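Local coordinates for Endoglucanase(Endo-1,4-beta-glucanase)protein (Pseudomonas stutzeri, PDB 6R2J), which probably hydrolyses internal beta-1,4-glucosidic bonds of cellulose and binds cellobiose in its active-site cleft, at residues Ala158-Ile163 against Thr170-Glu175; Tyr139-Glu144 against Gly154-Ala159. All blocks are in the same frame, centred on the assembly; numbering follows the deposited sequence.

Interaction 1. Residues Ala158-Ile163 against Thr170-Glu175; sequences AAVDAI and TLIFIE
Val160 and Ile163 of helix 152-166 pack on Ile172 and Ile174 of strand 171-175, the return half of a beta-alpha-beta crossover in the TIM barrel. Helix and strand run antiparallel (177°), their axes 10.5 Å apart, and the seam between them is held entirely by aliphatic groups. Ile163 and Ile172 reach for each other tip to tip: CD1 of Ile172 sits 3.6 Å from Ile163 CG2 and 4.0 Å from Ile163 CD1, so one methyl engages both branches of its partner. Ile172 can do this because its CG1 lies anti to the carbonyl carbon (chi1 -64°) and the chain runs on extended to CD1. Its other branch, CG2, meets Val160 CG2 at 4.1 Å. An alanine in place of Ile172 removes both branches, and would probably open a gap between helix and strand and leave Ile163 without its main partner here. Ile163 CG2 also approaches Thr170 CG2, at 4.3 Å. Val160 also touches Ile194 of a loop, and Ile163 lies on Tyr139 of the neighbouring strand. Farther along, Ile174 crosses Val160 at about a right angle; its CB does not face the helix, but a folded second torsion (chi2 -64°) brings its end closer, setting Ile174 CD1 3.8 Å from Val160 CG2.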
ATOM      1  N   ALA A 158      16.254   8.794   5.316  1.00  9.68           N
ATOM      2  CA  ALA A 158      16.015   9.884   6.256  1.00  9.27           C
ATOM      3  C   ALA A 158      14.746   9.633   7.060  1.00 10.02           C
ATOM      4  O   ALA A 158      14.743   9.797   8.283  1.00 10.93           O
ATOM      5  CB  ALA A 158      15.979  11.222   5.516  1.00  9.22           C
ATOM      6  N   ALA A 159      13.673   9.182   6.399  1.00  9.00           N
ATOM      7  CA  ALA A 159      12.420   8.919   7.105  1.00  8.87           C
ATOM      8  C   ALA A 159      12.553   7.721   8.034  1.00 10.38           C
ATOM      9  O   ALA A 159      12.024   7.735   9.150  1.00 11.78           O
ATOM     10  CB  ALA A 159      11.286   8.701   6.104  1.00  9.02           C
ATOM     11  N   VAL A 160      13.243   6.663   7.590  1.00 10.35           N
ATOM     12  CA  VAL A 160      13.402   5.477   8.429  1.00 11.70           C
ATOM     13  C   VAL A 160      14.191   5.816   9.696  1.00 11.79           C
ATOM     14  O   VAL A 160      13.777   5.495  10.820  1.00 11.91           O
ATOM     15  CB  VAL A 160      14.065   4.321   7.648  1.00 11.54           C
ATOM     16  CG1 VAL A 160      14.489   3.240   8.645  1.00 11.16           C
ATOM     17  CG2 VAL A 160      13.151   3.786   6.562  1.00 11.85           C
ATOM     18  N   ASP A 161      15.336   6.483   9.533  1.00 11.79           N
ATOM     19  CA  ASP A 161      16.119   6.876  10.702  1.00 10.77           C
ATOM     20  C   ASP A 161      15.245   7.631  11.687  1.00 10.43           C
ATOM     21  O   ASP A 161      15.219   7.320  12.882  1.00 11.80           O
ATOM     22  CB  ASP A 161      17.321   7.723  10.272  1.00 11.17           C
ATOM     23  CG  ASP A 161      18.337   6.929   9.467  1.00 11.43           C
ATOM     24  OD1 ASP A 161      18.296   5.684   9.508  1.00 11.27           O
ATOM     25  OD2 ASP A 161      19.183   7.544   8.792  1.00 12.89           O
ATOM     26  N   ALA A 162      14.484   8.601  11.183  1.00 11.07           N
ATOM     27  CA  ALA A 162      13.649   9.444  12.036  1.00 12.14           C
ATOM     28  C   ALA A 162      12.565   8.635  12.733  1.00 12.66           C
ATOM     29  O   ALA A 162      12.326   8.802  13.939  1.00 13.44           O
ATOM     30  CB  ALA A 162      13.024  10.569  11.208  1.00 11.92           C
ATOM     31  N   ILE A 163      11.894   7.752  11.988  1.00 11.92           N
ATOM     32  CA  ILE A 163      10.850   6.928  12.586  1.00 12.51           C
ATOM     33  C   ILE A 163      11.420   6.085  13.729  1.00 11.65           C
ATOM     34  O   ILE A 163      10.787   5.916  14.778  1.00 12.05           O
ATOM     35  CB  ILE A 163      10.202   6.032  11.509  1.00 13.55           C
ATOM     36  CG1 ILE A 163       9.248   6.806  10.587  1.00 14.10           C
ATOM     37  CG2 ILE A 163       9.458   4.840  12.178  1.00 13.95           C
ATOM     38  CD1 ILE A 163       8.796   5.979   9.336  1.00 11.68           C
ATOM     39  N   THR A 170       7.013  -0.566  14.991  1.00 12.76           N
ATOM     40  CA  THR A 170       6.171  -0.582  13.807  1.00 11.98           C
ATOM     41  C   THR A 170       6.968  -1.023  12.581  1.00 11.86           C
ATOM     42  O   THR A 170       8.133  -0.640  12.398  1.00 11.67           O
ATOM     43  CB  THR A 170       5.575   0.815  13.607  1.00 13.53           C
ATOM     44  OG1 THR A 170       4.571   0.798  12.586  1.00 14.53           O
ATOM     45  CG2 THR A 170       6.638   1.808  13.218  1.00 14.85           C
ATOM     46  N   LEU A 171       6.326  -1.858  11.751  1.00 10.76           N
ATOM     47  CA  LEU A 171       6.836  -2.165  10.423  1.00  9.76           C
ATOM     48  C   LEU A 171       6.923  -0.903   9.567  1.00  8.13           C
ATOM     49  O   LEU A 171       6.132   0.033   9.696  1.00  7.40           O
ATOM     50  CB  LEU A 171       5.919  -3.168   9.720  1.00  9.56           C
ATOM     51  CG  LEU A 171       5.807  -4.532  10.397  1.00 11.03           C
ATOM     52  CD1 LEU A 171       4.866  -5.423   9.641  1.00 11.28           C
ATOM     53  CD2 LEU A 171       7.169  -5.170  10.543  1.00 12.65           C
ATOM     54  N   ILE A 172       7.889  -0.904   8.657  1.00  8.07           N
ATOM     55  CA  ILE A 172       8.030   0.157   7.665  1.00  9.20           C
ATOM     56  C   ILE A 172       8.104  -0.502   6.297  1.00  7.88           C
ATOM     57  O   ILE A 172       8.876  -1.455   6.109  1.00  7.80           O
ATOM     58  CB  ILE A 172       9.273   1.041   7.899  1.00 11.89           C
ATOM     59  CG1 ILE A 172       9.163   1.803   9.217  1.00 11.45           C
ATOM     60  CG2 ILE A 172       9.478   2.005   6.662  1.00 12.72           C
ATOM     61  CD1 ILE A 172      10.499   2.395   9.693  1.00 12.49           C
ATOM     62  N   PHE A 173       7.320   0.034   5.345  1.00  6.53           N
ATOM     63  CA  PHE A 173       7.216  -0.459   3.978  1.00  7.84           C
ATOM     64  C   PHE A 173       7.930   0.491   3.025  1.00  8.36           C
ATOM     65  O   PHE A 173       7.647   1.706   2.988  1.00  7.81           O
ATOM     66  CB  PHE A 173       5.747  -0.672   3.615  1.00  7.11           C
ATOM     67  CG  PHE A 173       5.075  -1.700   4.518  1.00  8.44           C
ATOM     68  CD1 PHE A 173       4.667  -1.372   5.793  1.00  7.50           C
ATOM     69  CD2 PHE A 173       4.881  -3.011   4.097  1.00  9.50           C
ATOM     70  CE1 PHE A 173       4.092  -2.313   6.606  1.00  7.57           C
ATOM     71  CE2 PHE A 173       4.265  -3.948   4.923  1.00  8.53           C
ATOM     72  CZ  PHE A 173       3.899  -3.591   6.161  1.00  7.47           C
ATOM     73  N   ILE A 174       8.869  -0.079   2.275  1.00  8.98           N
ATOM     74  CA  ILE A 174       9.740   0.664   1.382  1.00  8.45           C
ATOM     75  C   ILE A 174       9.369   0.320  -0.061  1.00  8.68           C
ATOM     76  O   ILE A 174       9.530  -0.823  -0.508  1.00  8.36           O
ATOM     77  CB  ILE A 174      11.226   0.372   1.665  1.00 10.44           C
ATOM     78  CG1 ILE A 174      11.572   0.607   3.145  1.00 11.80           C
ATOM     79  CG2 ILE A 174      12.139   1.236   0.741  1.00 10.85           C
ATOM     80  CD1 ILE A 174      11.431   2.034   3.632  1.00 12.72           C
ATOM     81  N   GLU A 175       8.925   1.327  -0.802  1.00  9.43           N
ATOM     82  CA  GLU A 175       8.769   1.255  -2.241  1.00  9.09           C
ATOM     83  C   GLU A 175      10.041   1.729  -2.963  1.00 10.01           C
ATOM     84  O   GLU A 175      10.935   2.378  -2.380  1.00 10.22           O
ATOM     85  CB  GLU A 175       7.537   2.091  -2.658  1.00  8.82           C
ATOM     86  CG  GLU A 175       6.274   1.577  -1.957  1.00  8.02           C
ATOM     87  CD  GLU A 175       4.997   2.219  -2.427  1.00  7.81           C
ATOM     88  OE1 GLU A 175       4.855   2.403  -3.645  1.00  6.73           O
ATOM     89  OE2 GLU A 175       4.123   2.524  -1.553  1.00  9.58           O
TER

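Interaction 2. Residues Tyr139-Glu144 against Gly154-Ala159; sequences YDIMNE and GAAQAA. With BGC (beta-D-glucopyranose), chain E.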
ATOM      1  N   TYR A 139       4.078   1.680   8.437  1.00  7.80           N
ATOM      2  CA  TYR A 139       4.159   2.941   7.703  1.00  8.88           C
ATOM      3  C   TYR A 139       4.715   2.683   6.307  1.00  8.30           C
ATOM      4  O   TYR A 139       5.897   2.354   6.150  1.00  6.94           O
ATOM      5  CB  TYR A 139       5.049   3.988   8.395  1.00  9.98           C
ATOM      6  CG  TYR A 139       4.585   4.424   9.753  1.00 11.25           C
ATOM      7  CD1 TYR A 139       3.254   4.785   9.959  1.00 12.31           C
ATOM      8  CD2 TYR A 139       5.463   4.483  10.818  1.00 12.75           C
ATOM      9  CE1 TYR A 139       2.817   5.175  11.165  1.00 14.55           C
ATOM     10  CE2 TYR A 139       5.025   4.881  12.072  1.00 14.92           C
ATOM     11  CZ  TYR A 139       3.691   5.225  12.236  1.00 15.70           C
ATOM     12  OH  TYR A 139       3.202   5.622  13.467  1.00 17.53           O
ATOM     13  N   ASP A 140       3.881   2.889   5.298  1.00  8.25           N
ATOM     14  CA  ASP A 140       4.295   2.896   3.898  1.00  7.94           C
ATOM     15  C   ASP A 140       4.691   4.348   3.649  1.00  6.81           C
ATOM     16  O   ASP A 140       3.862   5.214   3.368  1.00  7.73           O
ATOM     17  CB  ASP A 140       3.132   2.381   3.061  1.00  7.53           C
ATOM     18  CG  ASP A 140       3.494   2.139   1.615  1.00  8.48           C
ATOM     19  OD1 ASP A 140       4.527   2.686   1.134  1.00  8.40           O
ATOM     20  OD2 ASP A 140       2.692   1.416   0.961  1.00 10.37           O
ATOM     21  N   ILE A 141       5.984   4.621   3.854  1.00  7.32           N
ATOM     22  CA  ILE A 141       6.447   5.999   3.929  1.00  8.30           C
ATOM     23  C   ILE A 141       6.332   6.757   2.607  1.00  6.61           C
ATOM     24  O   ILE A 141       6.340   7.991   2.609  1.00  7.66           O
ATOM     25  CB  ILE A 141       7.881   6.061   4.498  1.00  8.76           C
ATOM     26  CG1 ILE A 141       8.886   5.312   3.627  1.00 10.10           C
ATOM     27  CG2 ILE A 141       7.947   5.462   5.894  1.00  8.13           C
ATOM     28  CD1 ILE A 141      10.337   5.575   3.977  1.00 11.04           C
ATOM     29  N   MET A 142       6.196   6.077   1.473  1.00  7.28           N
ATOM     30  CA  MET A 142       5.958   6.803   0.229  1.00  7.77           C
ATOM     31  C   MET A 142       5.374   5.872  -0.821  1.00  6.18           C
ATOM     32  O   MET A 142       5.957   4.836  -1.102  1.00  6.92           O
ATOM     33  CB  MET A 142       7.265   7.393  -0.324  1.00  8.65           C
ATOM     34  CG  MET A 142       7.127   8.266  -1.567  1.00  8.10           C
ATOM     35  SD  MET A 142       5.989   9.629  -1.285  1.00  8.33           S
ATOM     36  CE  MET A 142       6.680  10.390   0.177  1.00  8.26           C
ATOM     37  N   ASN A 143       4.299   6.310  -1.458  1.00  6.35           N
ATOM     38  CA  ASN A 143       3.717   5.638  -2.610  1.00  6.65           C
ATOM     39  C   ASN A 143       4.397   6.046  -3.925  1.00  6.75           C
ATOM     40  O   ASN A 143       4.547   7.239  -4.244  1.00  7.65           O
ATOM     41  CB  ASN A 143       2.208   5.942  -2.660  1.00  8.44           C
ATOM     42  CG  ASN A 143       1.496   5.311  -3.868  1.00  9.36           C
ATOM     43  OD1 ASN A 143       1.267   4.115  -3.873  1.00  8.07           O
ATOM     44  ND2 ASN A 143       1.150   6.119  -4.883  1.00 11.52           N
ATOM     45  N   GLU A 144       4.805   5.035  -4.682  1.00  6.88           N
ATOM     46  CA  GLU A 144       5.200   5.177  -6.083  1.00  7.28           C
ATOM     47  C   GLU A 144       6.146   6.354  -6.388  1.00  6.69           C
ATOM     48  O   GLU A 144       5.823   7.209  -7.219  1.00  7.07           O
ATOM     49  CB  GLU A 144       4.000   5.167  -7.004  1.00  6.89           C
ATOM     50  CG  GLU A 144       3.262   3.802  -6.968  1.00  8.09           C
ATOM     51  CD  GLU A 144       2.099   3.665  -7.963  1.00  8.88           C
ATOM     52  OE1 GLU A 144       1.784   4.622  -8.705  1.00  9.04           O
ATOM     53  OE2 GLU A 144       1.473   2.570  -7.959  1.00  9.37           O
ATOM     54  N   GLY A 154      17.944   8.338  -0.596  1.00  9.35           N
ATOM     55  CA  GLY A 154      18.281   9.146   0.560  1.00  8.23           C
ATOM     56  C   GLY A 154      17.075   9.596   1.364  1.00  8.94           C
ATOM     57  O   GLY A 154      17.161   9.743   2.590  1.00 10.97           O
ATOM     58  N   ALA A 155      15.964   9.888   0.685  1.00  8.62           N
ATOM     59  CA  ALA A 155      14.754  10.316   1.385  1.00  9.52           C
ATOM     60  C   ALA A 155      14.190   9.177   2.212  1.00  9.90           C
ATOM     61  O   ALA A 155      13.769   9.386   3.356  1.00 10.49           O
ATOM     62  CB  ALA A 155      13.702  10.788   0.379  1.00  8.49           C
ATOM     63  N   ALA A 156      14.202   7.959   1.644  1.00  9.61           N
ATOM     64  CA  ALA A 156      13.698   6.783   2.358  1.00  8.91           C
ATOM     65  C   ALA A 156      14.505   6.508   3.622  1.00  9.66           C
ATOM     66  O   ALA A 156      13.930   6.183   4.672  1.00  9.56           O
ATOM     67  CB  ALA A 156      13.732   5.549   1.454  1.00  7.83           C
ATOM     68  N   GLN A 157      15.840   6.614   3.544  1.00  9.33           N
ATOM     69  CA  GLN A 157      16.653   6.432   4.743  1.00  8.65           C
ATOM     70  C   GLN A 157      16.457   7.556   5.768  1.00  9.44           C
ATOM     71  O   GLN A 157      16.519   7.308   6.985  1.00 10.80           O
ATOM     72  CB  GLN A 157      18.113   6.280   4.347  1.00  8.46           C
ATOM     73  CG  GLN A 157      19.008   5.808   5.458  1.00  7.66           C
ATOM     74  CD  GLN A 157      18.779   4.350   5.782  1.00  8.29           C
ATOM     75  OE1 GLN A 157      19.002   3.480   4.956  1.00  9.77           O
ATOM     76  NE2 GLN A 157      18.322   4.080   6.984  1.00 10.44           N
ATOM     77  N   ALA A 158      16.254   8.794   5.316  1.00  9.68           N
ATOM     78  CA  ALA A 158      16.015   9.884   6.256  1.00  9.27           C
ATOM     79  C   ALA A 158      14.746   9.633   7.060  1.00 10.02           C
ATOM     80  O   ALA A 158      14.743   9.797   8.283  1.00 10.93           O
ATOM     81  CB  ALA A 158      15.979  11.222   5.516  1.00  9.22           C
ATOM     82  N   ALA A 159      13.673   9.182   6.399  1.00  9.00           N
ATOM     83  CA  ALA A 159      12.420   8.919   7.105  1.00  8.87           C
ATOM     84  C   ALA A 159      12.553   7.721   8.034  1.00 10.38           C
ATOM     85  O   ALA A 159      12.024   7.735   9.150  1.00 11.78           O
ATOM     86  CB  ALA A 159      11.286   8.701   6.104  1.00  9.02           C
TER
HETATM   87  C2  BGC E   2       4.257   1.320 -13.142  0.71 15.36           C
HETATM   88  C3  BGC E   2       4.465   0.557 -11.872  0.71 10.56           C
HETATM   89  C4  BGC E   2       3.291   0.939 -11.032  0.71 11.69           C
HETATM   90  C5  BGC E   2       2.000   1.224 -11.733  0.71 33.08           C
HETATM   91  C6  BGC E   2       1.051   1.498 -10.604  0.71  7.08           C
HETATM   92  C1  BGC E   2       2.905   1.767 -13.755  0.71 20.14           C
HETATM   93  O2  BGC E   2       5.234   0.740 -14.099  0.71 19.35           O
HETATM   94  O3  BGC E   2       5.689   0.900 -11.212  0.71 51.96           O
HETATM   95  O4  BGC E   2       3.368  -0.130 -10.117  0.71 18.47           O
HETATM   96  O5  BGC E   2       2.222   2.427 -12.613  0.71 20.05           O
HETATM   97  O6  BGC E   2      -0.073   2.232 -11.158  0.71 17.58           O
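Ile141 and Ala159 bring their CA atoms to 7.4 Å where segment 139-144, at the C-terminal end of strand 136-140 of the TIM barrel, lies beside helix 152-166, the outgoing half of a beta-alpha-beta crossover. A single side chain bridges the two. Ile141 has its CG1 wedged between the backbone N and the carbonyl carbon (chi1 61°), and from there the extended second torsion carries CD1 to the helix. This methyl settles among one helical turn's atoms: Ala159 CB at 3.9 Å, Ala156 CB at 4.2 Å, and the backbone oxygen of Ala156, which CD1 meets at 3.7 Å in plain van der Waals contact. The two alanines, three residues apart and close together on the helix surface, offer only short methyls, which lets the isoleucine end come up close to the backbone itself. The buried carbonyl oxygen of Ile141 is satisfied away from this apolar spot, by Tyr119 OH and Trp123 NE1 of helix 116-130. Three residues on, the same segment reaches the glycan pocket, where Glu144 has positive backbone torsions (phi 46°, psi 61°). Its side chain, extended beyond CG, lies by the bound glucose. A second-shell contact should help fix the rotation of the carboxylate, for Glu144 OE2 is hydrogen-bonded to His206 ND1.

How the interactions relate
Both interactions are buried and belong to one beta-alpha-beta unit: helix 152-166 packs through its first turns on segment 139-144 (interaction 2) and through its later turns on strand 171-175 (interaction 1), with Ala158 and Ala159 common to both helical segments. The aliphatic layer is continuous, since Ile141 also touches Ile163, Ile172 and Ile174. Interaction 1 joins branched side chains between the helix and strand 171-175, whereas interaction 2 sets one isoleucine on small alanines and runs out into the glycan pocket. Near that end the chemistry turns polar: Glu175 OE1 probably accepts a hydrogen bond from Glu144 N (2.8 Å), tying the ends of the two strand-side segments together.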